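Local coordinates for protein beta-catenin homolog sys-1 (Caenorhabditis elegans, PDB 3C2G) that acts as a beta-catenin-type transcription coregulator in the Wnt asymmetry pathway, binding the TCF factor pop-1 directly to activate or repress target genes, at residues Tyr547-Asn559 / Ile586-Thr598. Sequence-based numbering, arbitrary orientation.
Sequences YSIDCPLNLLNGN and IWTIDRPMLEGLT
Cys-551 and Leu-553 lead a mainly apolar packing of the loop and 3-10 turn at 547-559 against the linker and helix 591-598, near the C-terminal end of the chain. Cys-551 lies over the Trp-587 indole: CB sits over the five-membered ring, 3.6 Å from its centroid, while a chi1 of -171°, turning SG away from the backbone N, carries SG obliquely toward the six-membered ring, 3.3 Å from CE3. Pro-552 CD sits over the rim of the same face, and Leu-577 of helix 563-579 also touches Trp-587. Were Trp-587 an alanine, Cys-551 and Pro-552 would probably lose the ring face they rest on. Leu-553 splits its methyls, CD1 meeting Met-593 CE (selenomethionine) and CD2 reaching both Ile-589 CG2 and Leu-594 CD2. Along one border, Asn-554 ND2 donates to Thr-588 O at 3.2 Å; this oxygen lies in the Asn-554 amide plane, and the N-H...O angle is 144°. One water links Asp-550 OD1 to Thr-588 N; another joins Asn-554 OD1 and Asn-557 OD1 to Asp-590 N. Asp-590 N-caps helix 591-598, its OD1 accepting from Met-593 N at 3.3 Å. A 3-10 turn of an interhelical loop packed on a following linker and helix fits the all-helical armadillo domain of a beta-catenin.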
ATOM      1  N   TYR A 547      29.424 -30.243   2.714  1.00 42.57           N
ATOM      2  CA  TYR A 547      30.787 -29.915   2.290  1.00 41.96           C
ATOM      3  C   TYR A 547      30.871 -28.521   1.623  1.00 42.11           C
ATOM      4  O   TYR A 547      31.886 -27.849   1.714  1.00 42.10           O
ATOM      5  CB  TYR A 547      31.327 -31.007   1.359  1.00 41.11           C
ATOM      6  CG  TYR A 547      30.530 -31.134   0.094  1.00 41.02           C
ATOM      7  CD1 TYR A 547      29.363 -31.888   0.064  1.00 41.74           C
ATOM      8  CD2 TYR A 547      30.913 -30.462  -1.063  1.00 40.24           C
ATOM      9  CE1 TYR A 547      28.599 -31.984  -1.085  1.00 40.73           C
ATOM     10  CE2 TYR A 547      30.160 -30.551  -2.220  1.00 41.04           C
ATOM     11  CZ  TYR A 547      28.999 -31.316  -2.225  1.00 41.69           C
ATOM     12  OH  TYR A 547      28.238 -31.423  -3.377  1.00 42.75           O
ATOM     13  N   SER A 548      29.795 -28.097   0.971  1.00 42.99           N
ATOM     14  CA  SER A 548      29.691 -26.746   0.387  1.00 44.25           C
ATOM     15  C   SER A 548      29.772 -25.601   1.396  1.00 44.55           C
ATOM     16  O   SER A 548      30.108 -24.484   1.024  1.00 45.21           O
ATOM     17  CB  SER A 548      28.400 -26.612  -0.420  1.00 44.05           C
ATOM     18  OG  SER A 548      27.372 -27.421   0.146  1.00 47.92           O
ATOM     19  N   ILE A 549      29.477 -25.872   2.663  1.00 44.92           N
ATOM     20  CA  ILE A 549      29.518 -24.839   3.693  1.00 45.89           C
ATOM     21  C   ILE A 549      30.903 -24.764   4.323  1.00 45.98           C
ATOM     22  O   ILE A 549      31.480 -25.780   4.695  1.00 46.30           O
ATOM     23  CB  ILE A 549      28.392 -25.054   4.746  1.00 45.99           C
ATOM     24  CG1 ILE A 549      27.077 -24.482   4.215  1.00 46.27           C
ATOM     25  CG2 ILE A 549      28.721 -24.425   6.090  1.00 45.91           C
ATOM     26  CD1 ILE A 549      25.864 -24.826   5.067  1.00 47.40           C
ATOM     27  N   ASP A 550      31.442 -23.552   4.405  1.00 46.67           N
ATOM     28  CA  ASP A 550      32.687 -23.300   5.125  1.00 47.18           C
ATOM     29  C   ASP A 550      32.400 -23.258   6.627  1.00 46.97           C
ATOM     30  O   ASP A 550      31.254 -23.053   7.039  1.00 47.45           O
ATOM     31  CB  ASP A 550      33.303 -21.975   4.664  1.00 47.75           C
ATOM     32  CG  ASP A 550      34.809 -21.880   4.957  1.00 51.33           C
ATOM     33  OD1 ASP A 550      35.392 -22.834   5.542  1.00 51.76           O
ATOM     34  OD2 ASP A 550      35.410 -20.839   4.589  1.00 52.13           O
ATOM     35  N   CYS A 551      33.440 -23.457   7.433  1.00 46.78           N
ATOM     36  CA  CYS A 551      33.350 -23.477   8.895  1.00 45.63           C
ATOM     37  C   CYS A 551      32.329 -22.505   9.497  1.00 44.25           C
ATOM     38  O   CYS A 551      32.577 -21.302   9.532  1.00 43.69           O
ATOM     39  CB  CYS A 551      34.716 -23.158   9.491  1.00 46.12           C
ATOM     40  SG  CYS A 551      34.745 -23.418  11.271  1.00 48.48           S
ATOM     41  N   PRO A 552      31.189 -23.024   9.989  1.00 43.67           N
ATOM     42  CA  PRO A 552      30.167 -22.160  10.598  1.00 43.46           C
ATOM     43  C   PRO A 552      30.692 -21.356  11.785  1.00 43.69           C
ATOM     44  O   PRO A 552      30.227 -20.244  12.015  1.00 43.53           O
ATOM     45  CB  PRO A 552      29.088 -23.147  11.052  1.00 42.87           C
ATOM     46  CG  PRO A 552      29.290 -24.347  10.188  1.00 43.59           C
ATOM     47  CD  PRO A 552      30.773 -24.439   9.994  1.00 43.62           C
ATOM     48  N   LEU A 553      31.671 -21.900  12.508  1.00 44.13           N
ATOM     49  CA  LEU A 553      32.272 -21.199  13.642  1.00 44.93           C
ATOM     50  C   LEU A 553      32.697 -19.773  13.296  1.00 45.13           C
ATOM     51  O   LEU A 553      32.592 -18.871  14.129  1.00 44.86           O
ATOM     52  CB  LEU A 553      33.440 -21.993  14.244  1.00 44.70           C
ATOM     53  CG  LEU A 553      34.011 -21.502  15.588  1.00 46.22           C
ATOM     54  CD1 LEU A 553      32.912 -21.235  16.643  1.00 45.38           C
ATOM     55  CD2 LEU A 553      35.056 -22.463  16.150  1.00 45.48           C
ATOM     56  N   ASN A 554      33.132 -19.571  12.054  1.00 46.02           N
ATOM     57  CA  ASN A 554      33.537 -18.250  11.567  1.00 46.86           C
ATOM     58  C   ASN A 554      32.392 -17.216  11.519  1.00 46.89           C
ATOM     59  O   ASN A 554      32.638 -16.019  11.384  1.00 46.73           O
ATOM     60  CB  ASN A 554      34.238 -18.372  10.205  1.00 47.06           C
ATOM     61  CG  ASN A 554      35.581 -19.103  10.292  1.00 49.88           C
ATOM     62  OD1 ASN A 554      36.298 -19.009  11.291  1.00 51.40           O
ATOM     63  ND2 ASN A 554      35.926 -19.835   9.235  1.00 53.26           N
ATOM     64  N   LEU A 555      31.150 -17.688  11.632  1.00 47.09           N
ATOM     65  CA  LEU A 555      29.982 -16.811  11.784  1.00 47.70           C
ATOM     66  C   LEU A 555      30.017 -16.019  13.097  1.00 49.16           C
ATOM     67  O   LEU A 555      29.308 -15.029  13.251  1.00 48.61           O
ATOM     68  CB  LEU A 555      28.701 -17.642  11.755  1.00 46.41           C
ATOM     69  CG  LEU A 555      27.806 -17.816  10.529  1.00 44.33           C
ATOM     70  CD1 LEU A 555      28.469 -17.478   9.197  1.00 41.72           C
ATOM     71  CD2 LEU A 555      27.293 -19.251  10.529  1.00 41.36           C
ATOM     72  N   LEU A 556      30.830 -16.480  14.041  1.00 51.66           N
ATOM     73  CA  LEU A 556      30.881 -15.892  15.374  1.00 54.15           C
ATOM     74  C   LEU A 556      32.013 -14.900  15.514  1.00 56.94           C
ATOM     75  O   LEU A 556      32.173 -14.296  16.569  1.00 57.64           O
ATOM     76  CB  LEU A 556      31.042 -16.970  16.440  1.00 53.15           C
ATOM     77  CG  LEU A 556      29.968 -18.040  16.606  1.00 51.08           C
ATOM     78  CD1 LEU A 556      30.286 -18.860  17.847  1.00 48.70           C
ATOM     79  CD2 LEU A 556      28.582 -17.437  16.701  1.00 48.39           C
ATOM     80  N   ASN A 557      32.797 -14.737  14.452  1.00 60.51           N
ATOM     81  CA  ASN A 557      33.941 -13.818  14.456  1.00 63.81           C
ATOM     82  C   ASN A 557      33.555 -12.344  14.690  1.00 65.83           C
ATOM     83  O   ASN A 557      34.380 -11.545  15.137  1.00 66.32           O
ATOM     84  CB  ASN A 557      34.780 -13.982  13.177  1.00 63.95           C
ATOM     85  CG  ASN A 557      35.446 -15.372  13.069  1.00 64.95           C
ATOM     86  OD1 ASN A 557      35.508 -16.134  14.043  1.00 64.76           O
ATOM     87  ND2 ASN A 557      35.947 -15.694  11.875  1.00 64.03           N
ATOM     88  N   GLY A 558      32.301 -11.996  14.399  1.00 67.76           N
ATOM     89  CA  GLY A 558      31.787 -10.665  14.712  1.00 69.92           C
ATOM     90  C   GLY A 558      31.377 -10.549  16.172  1.00 71.58           C
ATOM     91  O   GLY A 558      31.736 -11.395  17.008  1.00 71.65           O
ATOM     92  N   ASN A 559      30.631  -9.489  16.479  1.00 72.88           N
ATOM     93  CA  ASN A 559      30.075  -9.286  17.812  1.00 73.94           C
ATOM     94  C   ASN A 559      28.683  -9.915  17.889  1.00 74.72           C
ATOM     95  O   ASN A 559      27.667  -9.221  18.022  1.00 75.09           O
ATOM     96  CB  ASN A 559      30.035  -7.794  18.163  1.00 74.09           C
ATOM     97  N   ILE A 586      41.033 -28.935   8.129  1.00 39.21           N
ATOM     98  CA  ILE A 586      40.885 -28.111   6.939  1.00 39.11           C
ATOM     99  C   ILE A 586      40.353 -26.718   7.268  1.00 38.69           C
ATOM    100  O   ILE A 586      40.795 -25.740   6.669  1.00 37.46           O
ATOM    101  CB  ILE A 586      39.986 -28.802   5.913  1.00 39.35           C
ATOM    102  CG1 ILE A 586      40.578 -30.169   5.563  1.00 39.85           C
ATOM    103  CG2 ILE A 586      39.809 -27.935   4.670  1.00 38.71           C
ATOM    104  CD1 ILE A 586      39.605 -31.106   4.866  1.00 41.14           C
ATOM    105  N   TRP A 587      39.421 -26.633   8.222  1.00 38.81           N
ATOM    106  CA  TRP A 587      38.849 -25.346   8.612  1.00 39.28           C
ATOM    107  C   TRP A 587      39.913 -24.425   9.175  1.00 41.62           C
ATOM    108  O   TRP A 587      40.956 -24.872   9.628  1.00 41.63           O
ATOM    109  CB  TRP A 587      37.733 -25.505   9.645  1.00 37.40           C
ATOM    110  CG  TRP A 587      36.480 -26.087   9.107  1.00 34.74           C
ATOM    111  CD1 TRP A 587      36.135 -26.206   7.805  1.00 32.40           C
ATOM    112  CD2 TRP A 587      35.383 -26.603   9.864  1.00 33.02           C
ATOM    113  NE1 TRP A 587      34.906 -26.778   7.694  1.00 32.83           N
ATOM    114  CE2 TRP A 587      34.414 -27.030   8.945  1.00 32.59           C
ATOM    115  CE3 TRP A 587      35.126 -26.744  11.231  1.00 35.27           C
ATOM    116  CZ2 TRP A 587      33.199 -27.601   9.344  1.00 33.40           C
ATOM    117  CZ3 TRP A 587      33.907 -27.310  11.634  1.00 34.96           C
ATOM    118  CH2 TRP A 587      32.965 -27.729  10.691  1.00 33.79           C
ATOM    119  N   THR A 588      39.649 -23.129   9.117  1.00 44.43           N
ATOM    120  CA  THR A 588      40.517 -22.166   9.751  1.00 47.79           C
ATOM    121  C   THR A 588      39.679 -21.385  10.759  1.00 49.12           C
ATOM    122  O   THR A 588      38.764 -20.648  10.378  1.00 49.54           O
ATOM    123  CB  THR A 588      41.200 -21.253   8.713  1.00 48.05           C
ATOM    124  OG1 THR A 588      42.093 -22.041   7.916  1.00 49.86           O
ATOM    125  CG2 THR A 588      42.002 -20.140   9.399  1.00 49.34           C
ATOM    126  N   ILE A 589      39.988 -21.586  12.038  1.00 50.44           N
ATOM    127  CA  ILE A 589      39.238 -20.974  13.136  1.00 51.89           C
ATOM    128  C   ILE A 589      40.050 -19.942  13.919  1.00 52.89           C
ATOM    129  O   ILE A 589      41.277 -19.878  13.808  1.00 52.67           O
ATOM    130  CB  ILE A 589      38.673 -22.039  14.127  1.00 51.88           C
ATOM    131  CG1 ILE A 589      39.804 -22.730  14.901  1.00 51.87           C
ATOM    132  CG2 ILE A 589      37.794 -23.044  13.393  1.00 51.24           C
ATOM    133  CD1 ILE A 589      39.330 -23.545  16.097  1.00 51.62           C
ATOM    134  N   ASP A 590      39.329 -19.123  14.684  1.00 54.16           N
ATOM    135  CA  ASP A 590      39.908 -18.244  15.690  1.00 55.33           C
ATOM    136  C   ASP A 590      39.892 -19.030  16.993  1.00 55.86           C
ATOM    137  O   ASP A 590      38.915 -18.998  17.744  1.00 55.30           O
ATOM    138  CB  ASP A 590      39.063 -16.969  15.812  1.00 55.92           C
ATOM    139  CG  ASP A 590      39.682 -15.919  16.730  1.00 56.62           C
ATOM    140  OD1 ASP A 590      40.447 -16.265  17.656  1.00 58.19           O
ATOM    141  OD2 ASP A 590      39.375 -14.729  16.528  1.00 57.63           O
ATOM    142  N   ARG A 591      40.978 -19.751  17.241  1.00 57.21           N
ATOM    143  CA  ARG A 591      41.066 -20.651  18.382  1.00 58.81           C
ATOM    144  C   ARG A 591      40.913 -19.969  19.761  1.00 60.04           C
ATOM    145  O   ARG A 591      40.182 -20.482  20.610  1.00 59.89           O
ATOM    146  CB  ARG A 591      42.354 -21.478  18.306  1.00 58.93           C
ATOM    147  CG  ARG A 591      42.289 -22.757  19.111  1.00 60.46           C
ATOM    148  CD  ARG A 591      43.663 -23.361  19.352  1.00 63.01           C
ATOM    149  NE  ARG A 591      43.597 -24.357  20.420  1.00 64.56           N
ATOM    150  CZ  ARG A 591      43.494 -25.669  20.229  1.00 66.43           C
ATOM    151  NH1 ARG A 591      43.463 -26.183  19.002  1.00 66.04           N
ATOM    152  NH2 ARG A 591      43.430 -26.477  21.277  1.00 68.44           N
ATOM    153  N   PRO A 592      41.599 -18.825  19.997  1.00 61.43           N
ATOM    154  CA  PRO A 592      41.439 -18.150  21.294  1.00 62.50           C
ATOM    155  C   PRO A 592      40.005 -17.709  21.567  1.00 63.53           C
ATOM    156  O   PRO A 592      39.568 -17.715  22.720  1.00 63.44           O
ATOM    157  CB  PRO A 592      42.351 -16.920  21.175  1.00 62.48           C
ATOM    158  CG  PRO A 592      43.330 -17.275  20.125  1.00 62.60           C
ATOM    159  CD  PRO A 592      42.564 -18.107  19.141  1.00 61.64           C
HETATM  160  N   MSE A 593      39.283 -17.335  20.518  1.00 64.84           N
HETATM  161  CA  MSE A 593      37.871 -17.011  20.662  1.00 67.63           C
HETATM  162  C   MSE A 593      37.045 -18.209  21.141  1.00 64.77           C
HETATM  163  O   MSE A 593      36.168 -18.064  21.991  1.00 64.75           O
HETATM  164  CB  MSE A 593      37.305 -16.474  19.359  1.00 67.08           C
HETATM  165  CG  MSE A 593      35.937 -15.873  19.531  1.00 70.79           C
HETATM  166 SE   MSE A 593      34.713 -16.509  18.167  1.00 77.70          SE
HETATM  167  CE  MSE A 593      34.530 -18.383  18.694  1.00 74.02           C
ATOM    168  N   LEU A 594      37.330 -19.386  20.595  1.00 63.24           N
ATOM    169  CA  LEU A 594      36.635 -20.600  21.000  1.00 61.80           C
ATOM    170  C   LEU A 594      36.982 -20.988  22.440  1.00 61.98           C
ATOM    171  O   LEU A 594      36.129 -21.485  23.171  1.00 61.25           O
ATOM    172  CB  LEU A 594      36.932 -21.748  20.027  1.00 61.47           C
ATOM    173  CG  LEU A 594      36.343 -23.138  20.292  1.00 59.51           C
ATOM    174  CD1 LEU A 594      34.828 -23.103  20.369  1.00 57.18           C
ATOM    175  CD2 LEU A 594      36.797 -24.101  19.219  1.00 60.35           C
ATOM    176  N   GLU A 595      38.231 -20.755  22.840  1.00 62.49           N
ATOM    177  CA  GLU A 595      38.658 -21.022  24.215  1.00 63.00           C
ATOM    178  C   GLU A 595      37.919 -20.087  25.163  1.00 63.25           C
ATOM    179  O   GLU A 595      37.425 -20.517  26.207  1.00 62.95           O
ATOM    180  CB  GLU A 595      40.176 -20.883  24.373  1.00 62.97           C
ATOM    181  N   GLY A 596      37.824 -18.817  24.770  1.00 63.66           N
ATOM    182  CA  GLY A 596      37.007 -17.835  25.480  1.00 64.86           C
ATOM    183  C   GLY A 596      35.602 -18.334  25.782  1.00 66.13           C
ATOM    184  O   GLY A 596      35.097 -18.136  26.890  1.00 66.61           O
ATOM    185  N   LEU A 597      34.980 -18.998  24.807  1.00 66.94           N
ATOM    186  CA  LEU A 597      33.613 -19.510  24.952  1.00 67.61           C
ATOM    187  C   LEU A 597      33.468 -20.654  25.965  1.00 68.62           C
ATOM    188  O   LEU A 597      32.378 -20.894  26.484  1.00 68.62           O
ATOM    189  CB  LEU A 597      33.033 -19.904  23.591  1.00 67.36           C
ATOM    190  CG  LEU A 597      32.606 -18.758  22.664  1.00 66.86           C
ATOM    191  CD1 LEU A 597      32.126 -19.310  21.340  1.00 66.31           C
ATOM    192  CD2 LEU A 597      31.530 -17.878  23.298  1.00 65.79           C
ATOM    193  N   THR A 598      34.570 -21.347  26.240  1.00 70.16           N
ATOM    194  CA  THR A 598      34.605 -22.420  27.239  1.00 71.55           C
ATOM    195  C   THR A 598      34.270 -21.905  28.643  1.00 72.26           C
ATOM    196  O   THR A 598      33.670 -22.625  29.452  1.00 72.52           O
ATOM    197  CB  THR A 598      35.983 -23.121  27.238  1.00 71.66           C
ATOM    198  OG1 THR A 598      36.186 -23.748  25.968  1.00 71.98           O
ATOM    199  CG2 THR A 598      36.087 -24.181  28.342  1.00 72.82           C
TER
HETATM  200  O   HOH W   1      37.711 -22.488   7.142  1.00 40.00           O
HETATM  201  O   HOH W   2      36.309 -19.101  14.284  1.00 42.26           O